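Local coordinates for protein thioesterase (Streptomyces coelicolor, PDB 3QMW) that probably hydrolyses acyl thioesters as an alpha/beta hydrolase-fold thioesterase of the prodiginine biosynthetic pathway, at residues D[75-80]-D[184-189]; D[81-86]-D[112-117]; D[30-35]-D[93-98]; D[22-27]-D[56-61]. All blocks are in the same frame, centred on the assembly; numbering follows the deposited sequence.

Contact 1. Residues D[75-80]-D[184-189]; sequences PYDTME and DLRACE
R186 and D77 run alongside each other and point the same way, so the arginine can be read atom by atom against its partner. R186 CB lies 3.9 Å from D77 CB, and R186 CG comes 3.3 Å from D77 O. The chain is extended from CG to NE, with CG anti to the nitrogen of its own residue (chi1 170°). CD passes beside D77 CB and OD2, and R186 NE meets D77 OD2 at 2.6 Å. This is a salt bridge whose hydrogen bond is weak, bent to 120°; the carboxylate and guanidinium planes stand 79° apart. R186 CZ and NH1 follow at 3.3 Å and 3.4 Å from D77 OD2. A leucine in place of R186 would keep some of the aliphatic packing, but D77 would probably be left without its charged mate. Apart from the ion pair, M79 curls back through bends at chi2 and chi3 until M79 CE rests 3.4 Å from A187 CB, with C188 SG a little farther off. The contact thus joins the start of helix 79-91 to helix 178-189, which belongs to the helical insertion between strands 129-132 and 203-208. Helix 106-120 also borders the contact: L110 touches M79, and M106 touches D184 and C188.

Contact 2. Residues D[81-86]-D[112-117]; sequences PLAEAV and YEVACV
E113 OE2 is hydrogen-bonded to Y191 OH and has a long, weak ion pair with R196, while the root of the same side chain packs against the neighbouring helix, E113 CB lying 4.0 Å from A83 CB. A bend at chi2 (-75°) separates the two roles. A83 is also where the backbones come nearest, its CA 4.9 Å from V114 CA. With only a methyl at that point the chains can close in: V114 CG2 reaches both A83 CB, at 3.9 Å, and the main-chain A83 O, at 3.6 Å. The two helices belong to the alpha/beta hydrolase fold: helix 79-91 leads into strand 99-104, and helix 106-120 follows that strand at the probable nucleophile elbow. Their axes approach to 8.8 Å and cross at -62°. Farther along, V86 meets V114 at about a right angle, V86 CG1 touching V114 CG2 at 3.4 Å. V114 places CG1 opposite its own nitrogen (chi1 165°), which puts CG2 against both A83 and V86. V117 offers one methyl to each neighbour, V117 CG2 to A83 and V117 CG1 to E84 CG, the latter at 4.1 Å. The E84 carboxylate sits close to that of E80, and R120 forms long, weak ion pairs with both. W11 of the second subunit packs on A85 and V86.

Contact 3. Residues D[30-35]-D[93-98]; sequences PLRLVC and HRLTHD
In the beta-alpha-beta crossover that carries the chain from strand 57-61 through helix 79-91 to strand 99-104, the last loop, 93-98, wraps round R32 of the intervening strand 31-36. D98 O is gripped twice by this one residue, from opposite faces of its carbonyl plane: by R32 N at 3.2 Å and by R32 NE at 3.0 Å. The NE bond is nearly straight (166°) and lies in the guanidinium plane. Bends at chi2 and chi3 curl the arginine back to reach it. The guanidinium lies flat on the H97 ring, centres 3.6 Å apart and planes at 21°, although NH1 is too crowded in the model to be placed surely. A serine in place of H97 would remove that flat support, and the end of R32 would probably be freer to turn. At the tip, R32 NH2 is hydrogen-bonded to P26 O, makes a weak bond to R94 O at 3.4 Å, and brushes L95 CD2. A water weakly bound to NH2 donates to H93 O at 2.7 Å. F12 of the second subunit packs on L95. Where the loop becomes strand, L31 CA also approaches D98 O, a CA-H...O contact of 3.5 Å.

Contact 4. Residues D[22-27]-D[56-61]; sequences EPPDPA and EVAVVP
P26 brings the chain closest to strand 57-61, its CA 5.4 Å from A58 CA, after residues 23-25 have run extended, near polyproline II geometry, and just where P26 itself turns (phi -54°, psi -25°). Strand 57-61 is an edge strand, within this chain, of the parallel sheet of the alpha/beta hydrolase fold. The segment 22-27 packs on it through side chains, with no hydrogen bond between the two. Prolines suit such a junction, since their nitrogens have no hydrogen to offer a strand. On this edge V59 N and V57 O are met by the side-chain amide of Q50 in helix 49-53, through OE1 and NE2, while A58 and V60 pair with strand 31-36. A58 and V60 turn their side chains toward the segment, and the A58 methyl is approached by two prolines. P26 CA lies 3.8 Å from A58 CB, whereas P24 touches it with the CG of its ring, at 4.3 Å. The same P24 CG passes 4.2 Å from V57 O. Farther along the strand, P26 CB meets V60 CG2 at 4.1 Å; V60 carries its other methyl, CG1, anti to its backbone N (chi1 -166°), which leaves CG2 for the proline. The contact also borders the dimer: in the second subunit R14 packs on P26 and F12 on V60. An Asx turn spans P26, D25 OD1 accepting from A27 N at 3.2 Å, with the donor well above the carboxylate plane.

Overall arrangement
The four contacts illustrate how one fold is built from linked pairs of contacts. Contacts 3 and 4, with centres about 9 Å apart, share the sheet directly: L33 N and L33 O make probable hydrogen bonds, each 2.8 Å, to A58 O and V60 N. Contacts 1 and 2, whose centres are about 12 Å apart, share helix 79-91, and Y76 of contact 1 packs on L82 of contact 2. Between these pairs, contacts 2 and 3 come within about 6 Å at their nearest atoms without touching, whereas contacts 1 and 4 lie on opposite sides of the chain's centre, about 28 Å apart between centres. The C188 side chain of contact 1 lies near, without touching, the probable S105-H239-D211 triad; contacts 2, 3 and 4 all touch the second subunit.

Contact 1. Residues D[75-80]-D[184-189]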
loop_
_atom_site.group_PDB
_atom_site.type_symbol
_atom_site.label_atom_id
_atom_site.label_comp_id
_atom_site.label_asym_id
_atom_site.label_seq_id
_atom_site.Cartn_x
_atom_site.Cartn_y
_atom_site.Cartn_z
ATOM N N PRO D 75 8.385 14.473 30.334
ATOM C CA PRO D 75 7.955 13.182 29.807
ATOM C C PRO D 75 7.561 12.192 30.909
ATOM O O PRO D 75 8.196 12.146 31.969
ATOM C CB PRO D 75 9.197 12.673 29.076
ATOM C CG PRO D 75 10.327 13.256 29.828
ATOM C CD PRO D 75 9.851 14.619 30.281
ATOM N N TYR D 76 6.529 11.399 30.647
ATOM C CA TYR D 76 6.128 10.356 31.567
ATOM C C TYR D 76 7.134 9.205 31.508
ATOM O O TYR D 76 7.686 8.906 30.438
ATOM C CB TYR D 76 4.739 9.830 31.209
ATOM C CG TYR D 76 3.607 10.824 31.351
ATOM C CD1 TYR D 76 2.783 10.816 32.472
ATOM C CD2 TYR D 76 3.336 11.748 30.350
ATOM C CE1 TYR D 76 1.731 11.711 32.597
ATOM C CE2 TYR D 76 2.279 12.645 30.466
ATOM C CZ TYR D 76 1.486 12.624 31.589
ATOM O OH TYR D 76 0.448 13.518 31.693
ATOM N N ASP D 77 7.369 8.577 32.663
ATOM C CA ASP D 77 8.129 7.319 32.754
ATOM C C ASP D 77 7.264 6.141 33.240
ATOM O O ASP D 77 7.782 5.054 33.479
ATOM C CB ASP D 77 9.376 7.486 33.636
ATOM C CG ASP D 77 9.044 7.684 35.115
ATOM O OD1 ASP D 77 8.803 8.842 35.531
ATOM O OD2 ASP D 77 9.046 6.681 35.867
ATOM N N THR D 78 5.950 6.356 33.356
ATOM C CA THR D 78 5.015 5.331 33.834
ATOM C C THR D 78 3.888 5.134 32.812
ATOM O O THR D 78 3.271 6.107 32.345
ATOM C CB THR D 78 4.418 5.705 35.225
ATOM O OG1 THR D 78 5.477 6.003 36.143
ATOM C CG2 THR D 78 3.576 4.556 35.794
ATOM N N MET D 79 3.608 3.871 32.485
ATOM C CA MET D 79 2.780 3.543 31.323
ATOM C C MET D 79 1.296 3.915 31.452
ATOM O O MET D 79 0.725 4.447 30.497
ATOM C CB MET D 79 2.921 2.057 30.970
ATOM C CG MET D 79 2.239 1.637 29.656
ATOM S SD MET D 79 2.802 2.495 28.159
ATOM C CE MET D 79 4.518 1.979 28.101
ATOM N N GLU D 80 0.668 3.642 32.600
ATOM C CA GLU D 80 -0.788 3.863 32.726
ATOM C C GLU D 80 -1.233 5.326 32.883
ATOM O O GLU D 80 -2.242 5.721 32.296
ATOM C CB GLU D 80 -1.420 3.006 33.831
ATOM C CG GLU D 80 -2.879 2.623 33.489
ATOM C CD GLU D 80 -3.751 2.350 34.710
ATOM O OE1 GLU D 80 -3.882 3.254 35.574
ATOM O OE2 GLU D 80 -4.322 1.232 34.792
ATOM N N ASP D 184 10.815 7.256 27.918
ATOM C CA ASP D 184 10.046 6.315 27.089
ATOM C C ASP D 184 10.379 4.859 27.433
ATOM O O ASP D 184 9.481 4.038 27.587
ATOM C CB ASP D 184 10.304 6.543 25.588
ATOM C CG ASP D 184 9.550 7.743 25.016
ATOM O OD1 ASP D 184 8.682 8.332 25.700
ATOM O OD2 ASP D 184 9.836 8.103 23.851
ATOM N N LEU D 185 11.666 4.538 27.533
ATOM C CA LEU D 185 12.085 3.159 27.801
ATOM C C LEU D 185 11.700 2.666 29.202
ATOM O O LEU D 185 11.562 1.465 29.432
ATOM C CB LEU D 185 13.596 2.980 27.604
ATOM C CG LEU D 185 14.132 2.538 26.241
ATOM C CD1 LEU D 185 15.635 2.390 26.339
ATOM C CD2 LEU D 185 13.516 1.221 25.777
ATOM N N ARG D 186 11.545 3.590 30.138
ATOM C CA ARG D 186 11.239 3.226 31.513
ATOM C C ARG D 186 9.803 2.734 31.642
ATOM O O ARG D 186 9.517 1.837 32.429
ATOM C CB ARG D 186 11.475 4.412 32.453
ATOM C CG ARG D 186 10.945 4.164 33.851
ATOM C CD ARG D 186 11.708 4.898 34.921
ATOM N NE ARG D 186 10.913 4.935 36.143
ATOM C CZ ARG D 186 11.402 4.915 37.375
ATOM N NH1 ARG D 186 10.559 4.957 38.405
ATOM N NH2 ARG D 186 12.718 4.846 37.588
ATOM N N ALA D 187 8.897 3.319 30.870
ATOM C CA ALA D 187 7.528 2.840 30.855
ATOM C C ALA D 187 7.423 1.429 30.261
ATOM O O ALA D 187 6.399 0.786 30.420
ATOM C CB ALA D 187 6.650 3.794 30.099
ATOM N N CYS D 188 8.473 0.953 29.591
ATOM C CA CYS D 188 8.465 -0.370 28.951
ATOM C C CYS D 188 9.120 -1.463 29.781
ATOM O O CYS D 188 8.949 -2.648 29.494
ATOM C CB CYS D 188 9.190 -0.314 27.601
ATOM S SG CYS D 188 8.363 0.674 26.352
ATOM N N GLU D 189 9.889 -1.070 30.788
ATOM C CA GLU D 189 10.706 -2.021 31.545
ATOM C C GLU D 189 10.309 -2.109 33.019
ATOM O O GLU D 189 10.645 -3.079 33.699
ATOM C CB GLU D 189 12.173 -1.635 31.383
ATOM C CG GLU D 189 12.609 -1.583 29.906
ATOM C CD GLU D 189 13.996 -0.984 29.696
ATOM O OE1 GLU D 189 14.450 -0.188 30.541
ATOM O OE2 GLU D 189 14.644 -1.312 28.678
#

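Contact 2. Residues D[81-86]-D[112-117]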
loop_
_atom_site.group_PDB
_atom_site.type_symbol
_atom_site.label_atom_id
_atom_site.label_comp_id
_atom_site.label_asym_id
_atom_site.label_seq_id
_atom_site.Cartn_x
_atom_site.Cartn_y
_atom_site.Cartn_z
ATOM N N PRO D 81 -0.517 6.131 33.691
ATOM C CA PRO D 81 -0.844 7.563 33.606
ATOM C C PRO D 81 -0.733 8.087 32.165
ATOM O O PRO D 81 -1.587 8.859 31.714
ATOM C CB PRO D 81 0.198 8.236 34.524
ATOM C CG PRO D 81 1.150 7.151 34.957
ATOM C CD PRO D 81 0.423 5.845 34.790
ATOM N N LEU D 82 0.304 7.651 31.454
ATOM C CA LEU D 82 0.491 8.033 30.054
ATOM C C LEU D 82 -0.691 7.586 29.208
ATOM O O LEU D 82 -1.314 8.397 28.512
ATOM C CB LEU D 82 1.789 7.432 29.506
ATOM C CG LEU D 82 2.216 7.845 28.099
ATOM C CD1 LEU D 82 2.177 9.349 27.933
ATOM C CD2 LEU D 82 3.602 7.296 27.812
ATOM N N ALA D 83 -1.004 6.296 29.289
ATOM C CA ALA D 83 -2.168 5.744 28.596
ATOM C C ALA D 83 -3.455 6.499 28.949
ATOM O O ALA D 83 -4.278 6.768 28.075
ATOM C CB ALA D 83 -2.312 4.266 28.903
ATOM N N GLU D 84 -3.611 6.851 30.228
ATOM C CA GLU D 84 -4.783 7.609 30.703
ATOM C C GLU D 84 -4.802 9.054 30.215
ATOM O O GLU D 84 -5.855 9.566 29.853
ATOM C CB GLU D 84 -4.908 7.541 32.238
ATOM C CG GLU D 84 -5.533 6.229 32.705
ATOM C CD GLU D 84 -5.656 6.083 34.208
ATOM O OE1 GLU D 84 -4.844 6.666 34.969
ATOM O OE2 GLU D 84 -6.575 5.341 34.624
ATOM N N ALA D 85 -3.644 9.704 30.196
ATOM C CA ALA D 85 -3.529 11.046 29.611
ATOM C C ALA D 85 -3.911 11.011 28.128
ATOM O O ALA D 85 -4.644 11.885 27.647
ATOM C CB ALA D 85 -2.111 11.588 29.786
ATOM N N VAL D 86 -3.412 9.987 27.424
ATOM C CA VAL D 86 -3.672 9.798 25.988
ATOM C C VAL D 86 -5.168 9.647 25.664
ATOM O O VAL D 86 -5.678 10.244 24.707
ATOM C CB VAL D 86 -2.902 8.559 25.435
ATOM C CG1 VAL D 86 -3.506 8.075 24.113
ATOM C CG2 VAL D 86 -1.417 8.867 25.280
ATOM N N TYR D 112 -1.856 -0.836 22.930
ATOM C CA TYR D 112 -2.625 -1.849 23.650
ATOM C C TYR D 112 -3.210 -1.287 24.951
ATOM O O TYR D 112 -4.415 -1.386 25.197
ATOM C CB TYR D 112 -1.715 -3.061 23.908
ATOM C CG TYR D 112 -2.230 -4.090 24.888
ATOM C CD1 TYR D 112 -3.480 -4.683 24.725
ATOM C CD2 TYR D 112 -1.445 -4.497 25.966
ATOM C CE1 TYR D 112 -3.943 -5.643 25.626
ATOM C CE2 TYR D 112 -1.895 -5.446 26.863
ATOM C CZ TYR D 112 -3.142 -6.017 26.688
ATOM O OH TYR D 112 -3.581 -6.954 27.589
ATOM N N GLU D 113 -2.355 -0.670 25.761
ATOM C CA GLU D 113 -2.785 -0.079 27.026
ATOM C C GLU D 113 -3.860 0.990 26.874
ATOM O O GLU D 113 -4.821 0.989 27.632
ATOM C CB GLU D 113 -1.594 0.486 27.774
ATOM C CG GLU D 113 -0.706 -0.597 28.356
ATOM C CD GLU D 113 -1.303 -1.253 29.584
ATOM O OE1 GLU D 113 -1.897 -0.539 30.430
ATOM O OE2 GLU D 113 -1.165 -2.488 29.705
ATOM N N VAL D 114 -3.713 1.892 25.914
ATOM C CA VAL D 114 -4.778 2.866 25.633
ATOM C C VAL D 114 -6.074 2.175 25.163
ATOM O O VAL D 114 -7.181 2.657 25.443
ATOM C CB VAL D 114 -4.350 3.910 24.567
ATOM C CG1 VAL D 114 -5.571 4.670 24.028
ATOM C CG2 VAL D 114 -3.305 4.871 25.141
ATOM N N ALA D 115 -5.932 1.059 24.443
ATOM C CA ALA D 115 -7.088 0.286 23.984
ATOM C C ALA D 115 -7.896 -0.197 25.181
ATOM O O ALA D 115 -9.092 0.077 25.295
ATOM C CB ALA D 115 -6.637 -0.892 23.138
ATOM N N CYS D 116 -7.219 -0.901 26.078
ATOM C CA CYS D 116 -7.814 -1.335 27.331
ATOM C C CYS D 116 -8.486 -0.182 28.084
ATOM O O CYS D 116 -9.647 -0.275 28.470
ATOM C CB CYS D 116 -6.742 -1.976 28.210
ATOM S SG CYS D 116 -5.980 -3.449 27.450
ATOM N N VAL D 117 -7.759 0.909 28.276
ATOM C CA VAL D 117 -8.266 2.037 29.055
ATOM C C VAL D 117 -9.546 2.644 28.465
ATOM O O VAL D 117 -10.412 3.085 29.208
ATOM C CB VAL D 117 -7.173 3.116 29.243
ATOM C CG1 VAL D 117 -7.758 4.399 29.833
ATOM C CG2 VAL D 117 -6.045 2.564 30.121
#

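Contact 3. Residues D[30-35]-D[93-98]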
loop_
_atom_site.group_PDB
_atom_site.type_symbol
_atom_site.label_atom_id
_atom_site.label_comp_id
_atom_site.label_asym_id
_atom_site.label_seq_id
_atom_site.Cartn_x
_atom_site.Cartn_y
_atom_site.Cartn_z
ATOM N N PRO D 30 -13.656 9.378 7.253
ATOM C CA PRO D 30 -14.349 8.104 7.461
ATOM C C PRO D 30 -13.726 7.292 8.577
ATOM O O PRO D 30 -14.434 6.802 9.454
ATOM C CB PRO D 30 -14.174 7.377 6.123
ATOM C CG PRO D 30 -13.978 8.450 5.131
ATOM C CD PRO D 30 -13.290 9.576 5.838
ATOM N N LEU D 31 -12.401 7.170 8.525
ATOM C CA LEU D 31 -11.610 6.508 9.551
ATOM C C LEU D 31 -10.503 7.469 10.001
ATOM O O LEU D 31 -10.130 8.390 9.263
ATOM C CB LEU D 31 -10.999 5.237 8.970
ATOM C CG LEU D 31 -10.170 4.309 9.867
ATOM C CD1 LEU D 31 -10.979 3.809 11.056
ATOM C CD2 LEU D 31 -9.656 3.129 9.046
ATOM N N ARG D 32 -10.007 7.265 11.223
ATOM C CA ARG D 32 -8.841 7.990 11.744
ATOM C C ARG D 32 -7.830 6.955 12.218
ATOM O O ARG D 32 -8.209 6.012 12.905
ATOM C CB ARG D 32 -9.234 8.914 12.905
ATOM C CG ARG D 32 -10.028 10.169 12.490
ATOM C CD ARG D 32 -11.526 9.882 12.180
ATOM N NE ARG D 32 -12.205 9.328 13.341
ATOM C CZ ARG D 32 -12.570 10.039 14.405
ATOM N NH1 ARG D 32 -13.168 9.436 15.414
ATOM N NH2 ARG D 32 -12.351 11.353 14.475
ATOM N N LEU D 33 -6.562 7.106 11.844
ATOM C CA LEU D 33 -5.525 6.176 12.298
ATOM C C LEU D 33 -4.583 6.855 13.286
ATOM O O LEU D 33 -3.806 7.746 12.914
ATOM C CB LEU D 33 -4.729 5.602 11.129
ATOM C CG LEU D 33 -3.705 4.528 11.500
ATOM C CD1 LEU D 33 -4.395 3.264 11.961
ATOM C CD2 LEU D 33 -2.801 4.241 10.315
ATOM N N VAL D 34 -4.660 6.397 14.538
ATOM C CA VAL D 34 -3.957 6.988 15.663
ATOM C C VAL D 34 -2.634 6.253 15.861
ATOM O O VAL D 34 -2.601 5.083 16.251
ATOM C CB VAL D 34 -4.837 6.917 16.935
ATOM C CG1 VAL D 34 -4.131 7.519 18.128
ATOM C CG2 VAL D 34 -6.175 7.625 16.688
ATOM N N CYS D 35 -1.543 6.968 15.601
ATOM C CA CYS D 35 -0.235 6.360 15.458
ATOM C C CYS D 35 0.712 6.720 16.602
ATOM O O CYS D 35 0.899 7.891 16.909
ATOM C CB CYS D 35 0.370 6.810 14.129
ATOM S SG CYS D 35 -0.688 6.577 12.662
ATOM N N HIS D 93 -11.093 15.316 22.004
ATOM C CA HIS D 93 -11.158 15.736 20.609
ATOM C C HIS D 93 -11.957 14.775 19.726
ATOM O O HIS D 93 -11.770 14.746 18.508
ATOM C CB HIS D 93 -9.753 15.924 20.062
ATOM C CG HIS D 93 -8.942 16.916 20.833
ATOM N ND1 HIS D 93 -7.878 16.550 21.629
ATOM C CD2 HIS D 93 -9.053 18.262 20.949
ATOM C CE1 HIS D 93 -7.355 17.629 22.184
ATOM N NE2 HIS D 93 -8.050 18.681 21.790
ATOM N N ARG D 94 -12.852 13.998 20.338
ATOM C CA ARG D 94 -13.852 13.222 19.598
ATOM C C ARG D 94 -13.232 12.299 18.553
ATOM O O ARG D 94 -13.751 12.180 17.442
ATOM C CB ARG D 94 -14.845 14.171 18.916
ATOM C CG ARG D 94 -15.392 15.277 19.823
ATOM C CD ARG D 94 -16.276 14.709 20.922
ATOM N NE ARG D 94 -17.556 14.247 20.380
ATOM C CZ ARG D 94 -18.760 14.636 20.800
ATOM N NH1 ARG D 94 -19.836 14.132 20.211
ATOM N NH2 ARG D 94 -18.914 15.498 21.809
ATOM N N LEU D 95 -12.125 11.652 18.912
ATOM C CA LEU D 95 -11.407 10.767 17.992
ATOM C C LEU D 95 -11.721 9.305 18.230
ATOM O O LEU D 95 -11.384 8.458 17.404
ATOM C CB LEU D 95 -9.897 10.959 18.130
ATOM C CG LEU D 95 -9.325 12.288 17.655
ATOM C CD1 LEU D 95 -7.839 12.291 17.895
ATOM C CD2 LEU D 95 -9.638 12.524 16.192
ATOM N N THR D 96 -12.367 9.007 19.350
ATOM C CA THR D 96 -12.630 7.632 19.755
ATOM C C THR D 96 -13.956 7.129 19.157
ATOM O O THR D 96 -14.888 6.764 19.876
ATOM C CB THR D 96 -12.636 7.537 21.281
ATOM O OG1 THR D 96 -13.551 8.501 21.805
ATOM C CG2 THR D 96 -11.240 7.836 21.836
ATOM N N HIS D 97 -14.018 7.127 17.824
ATOM C CA HIS D 97 -15.167 6.639 17.060
ATOM C C HIS D 97 -14.708 6.474 15.623
ATOM O O HIS D 97 -14.142 7.407 15.058
ATOM C CB HIS D 97 -16.343 7.632 17.117
ATOM C CG HIS D 97 -16.119 8.907 16.350
ATOM N ND1 HIS D 97 -16.026 8.946 14.974
ATOM C CD2 HIS D 97 -15.993 10.191 16.766
ATOM C CE1 HIS D 97 -15.833 10.192 14.581
ATOM N NE2 HIS D 97 -15.804 10.967 15.650
ATOM N N ASP D 98 -14.938 5.314 15.019
ATOM C CA ASP D 98 -14.453 5.069 13.648
ATOM C C ASP D 98 -12.951 5.407 13.583
ATOM O O ASP D 98 -12.523 6.406 12.973
ATOM C CB ASP D 98 -15.254 5.879 12.602
ATOM C CG ASP D 98 -16.737 5.479 12.537
ATOM O OD1 ASP D 98 -17.073 4.310 12.852
ATOM O OD2 ASP D 98 -17.564 6.346 12.157
HETATM O O HOH W 1 -12.762 14.283 16.031
#

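Contact 4. Residues D[22-27]-D[56-61]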
loop_
_atom_site.group_PDB
_atom_site.type_symbol
_atom_site.label_atom_id
_atom_site.label_comp_id
_atom_site.label_asym_id
_atom_site.label_seq_id
_atom_site.Cartn_x
_atom_site.Cartn_y
_atom_site.Cartn_z
ATOM N N GLU D 22 -4.582 18.106 -0.585
ATOM C CA GLU D 22 -5.242 18.676 0.587
ATOM C C GLU D 22 -5.554 17.518 1.550
ATOM O O GLU D 22 -6.389 16.655 1.240
ATOM C CB GLU D 22 -6.515 19.463 0.221
ATOM C CG GLU D 22 -7.501 18.751 -0.736
ATOM C CD GLU D 22 -8.963 19.181 -0.553
ATOM O OE1 GLU D 22 -9.776 18.913 -1.467
ATOM O OE2 GLU D 22 -9.302 19.774 0.502
ATOM N N PRO D 23 -4.865 17.478 2.711
ATOM C CA PRO D 23 -5.092 16.375 3.644
ATOM C C PRO D 23 -6.458 16.476 4.307
ATOM O O PRO D 23 -6.899 17.581 4.639
ATOM C CB PRO D 23 -3.971 16.534 4.676
ATOM C CG PRO D 23 -3.583 17.968 4.611
ATOM C CD PRO D 23 -3.866 18.441 3.219
ATOM N N PRO D 24 -7.130 15.331 4.501
ATOM C CA PRO D 24 -8.474 15.387 5.053
ATOM C C PRO D 24 -8.499 15.951 6.477
ATOM O O PRO D 24 -7.495 15.893 7.190
ATOM C CB PRO D 24 -8.934 13.919 5.029
ATOM C CG PRO D 24 -7.682 13.117 5.012
ATOM C CD PRO D 24 -6.655 13.946 4.313
ATOM N N ASP D 25 -9.641 16.526 6.847
ATOM C CA ASP D 25 -9.927 16.948 8.215
ATOM C C ASP D 25 -10.149 15.671 9.044
ATOM O O ASP D 25 -11.007 14.850 8.683
ATOM C CB ASP D 25 -11.186 17.831 8.216
ATOM C CG ASP D 25 -11.449 18.523 9.557
ATOM O OD1 ASP D 25 -10.775 18.228 10.576
ATOM O OD2 ASP D 25 -12.361 19.385 9.579
ATOM N N PRO D 26 -9.374 15.485 10.141
ATOM C CA PRO D 26 -9.588 14.349 11.046
ATOM C C PRO D 26 -11.023 14.215 11.584
ATOM O O PRO D 26 -11.439 13.113 11.950
ATOM C CB PRO D 26 -8.611 14.632 12.185
ATOM C CG PRO D 26 -7.525 15.400 11.562
ATOM C CD PRO D 26 -8.170 16.251 10.518
ATOM N N ALA D 27 -11.746 15.319 11.639
ATOM C CA ALA D 27 -13.170 15.350 11.914
ATOM C C ALA D 27 -14.029 14.772 10.813
ATOM O O ALA D 27 -15.034 14.155 11.058
ATOM C CB ALA D 27 -13.594 16.727 12.186
ATOM N N GLU D 56 -9.469 8.238 2.701
ATOM C CA GLU D 56 -10.488 7.550 3.524
ATOM C C GLU D 56 -9.991 7.292 4.948
ATOM O O GLU D 56 -10.702 6.701 5.768
ATOM C CB GLU D 56 -10.883 6.203 2.902
ATOM C CG GLU D 56 -11.261 6.266 1.422
ATOM C CD GLU D 56 -12.623 6.889 1.190
ATOM O OE1 GLU D 56 -13.633 6.274 1.609
ATOM O OE2 GLU D 56 -12.680 7.983 0.578
ATOM N N VAL D 57 -8.751 7.694 5.216
ATOM C CA VAL D 57 -8.126 7.528 6.519
ATOM C C VAL D 57 -7.317 8.794 6.795
ATOM O O VAL D 57 -6.464 9.183 5.993
ATOM C CB VAL D 57 -7.240 6.256 6.562
ATOM C CG1 VAL D 57 -5.998 6.417 5.693
ATOM C CG2 VAL D 57 -6.862 5.903 7.991
ATOM N N ALA D 58 -7.641 9.468 7.892
ATOM C CA ALA D 58 -6.854 10.605 8.359
ATOM C C ALA D 58 -5.829 10.075 9.355
ATOM O O ALA D 58 -6.196 9.463 10.363
ATOM C CB ALA D 58 -7.753 11.664 9.014
ATOM N N VAL D 59 -4.551 10.289 9.050
ATOM C CA VAL D 59 -3.450 9.838 9.899
ATOM C C VAL D 59 -3.239 10.884 10.970
ATOM O O VAL D 59 -2.910 12.040 10.648
ATOM C CB VAL D 59 -2.152 9.678 9.106
ATOM C CG1 VAL D 59 -0.993 9.334 10.036
ATOM C CG2 VAL D 59 -2.325 8.604 8.030
ATOM N N VAL D 60 -3.437 10.484 12.229
ATOM C CA VAL D 60 -3.329 11.403 13.350
ATOM C C VAL D 60 -2.249 10.911 14.323
ATOM O O VAL D 60 -2.535 10.166 15.273
ATOM C CB VAL D 60 -4.685 11.586 14.062
ATOM C CG1 VAL D 60 -4.628 12.791 14.977
ATOM C CG2 VAL D 60 -5.788 11.778 13.049
ATOM N N PRO D 61 -0.990 11.319 14.081
ATOM C CA PRO D 61 0.080 10.884 14.969
ATOM C C PRO D 61 0.019 11.593 16.325
ATOM O O PRO D 61 -0.456 12.739 16.428
ATOM C CB PRO D 61 1.348 11.259 14.200
ATOM C CG PRO D 61 0.889 11.584 12.818
ATOM C CD PRO D 61 -0.460 12.144 12.987
#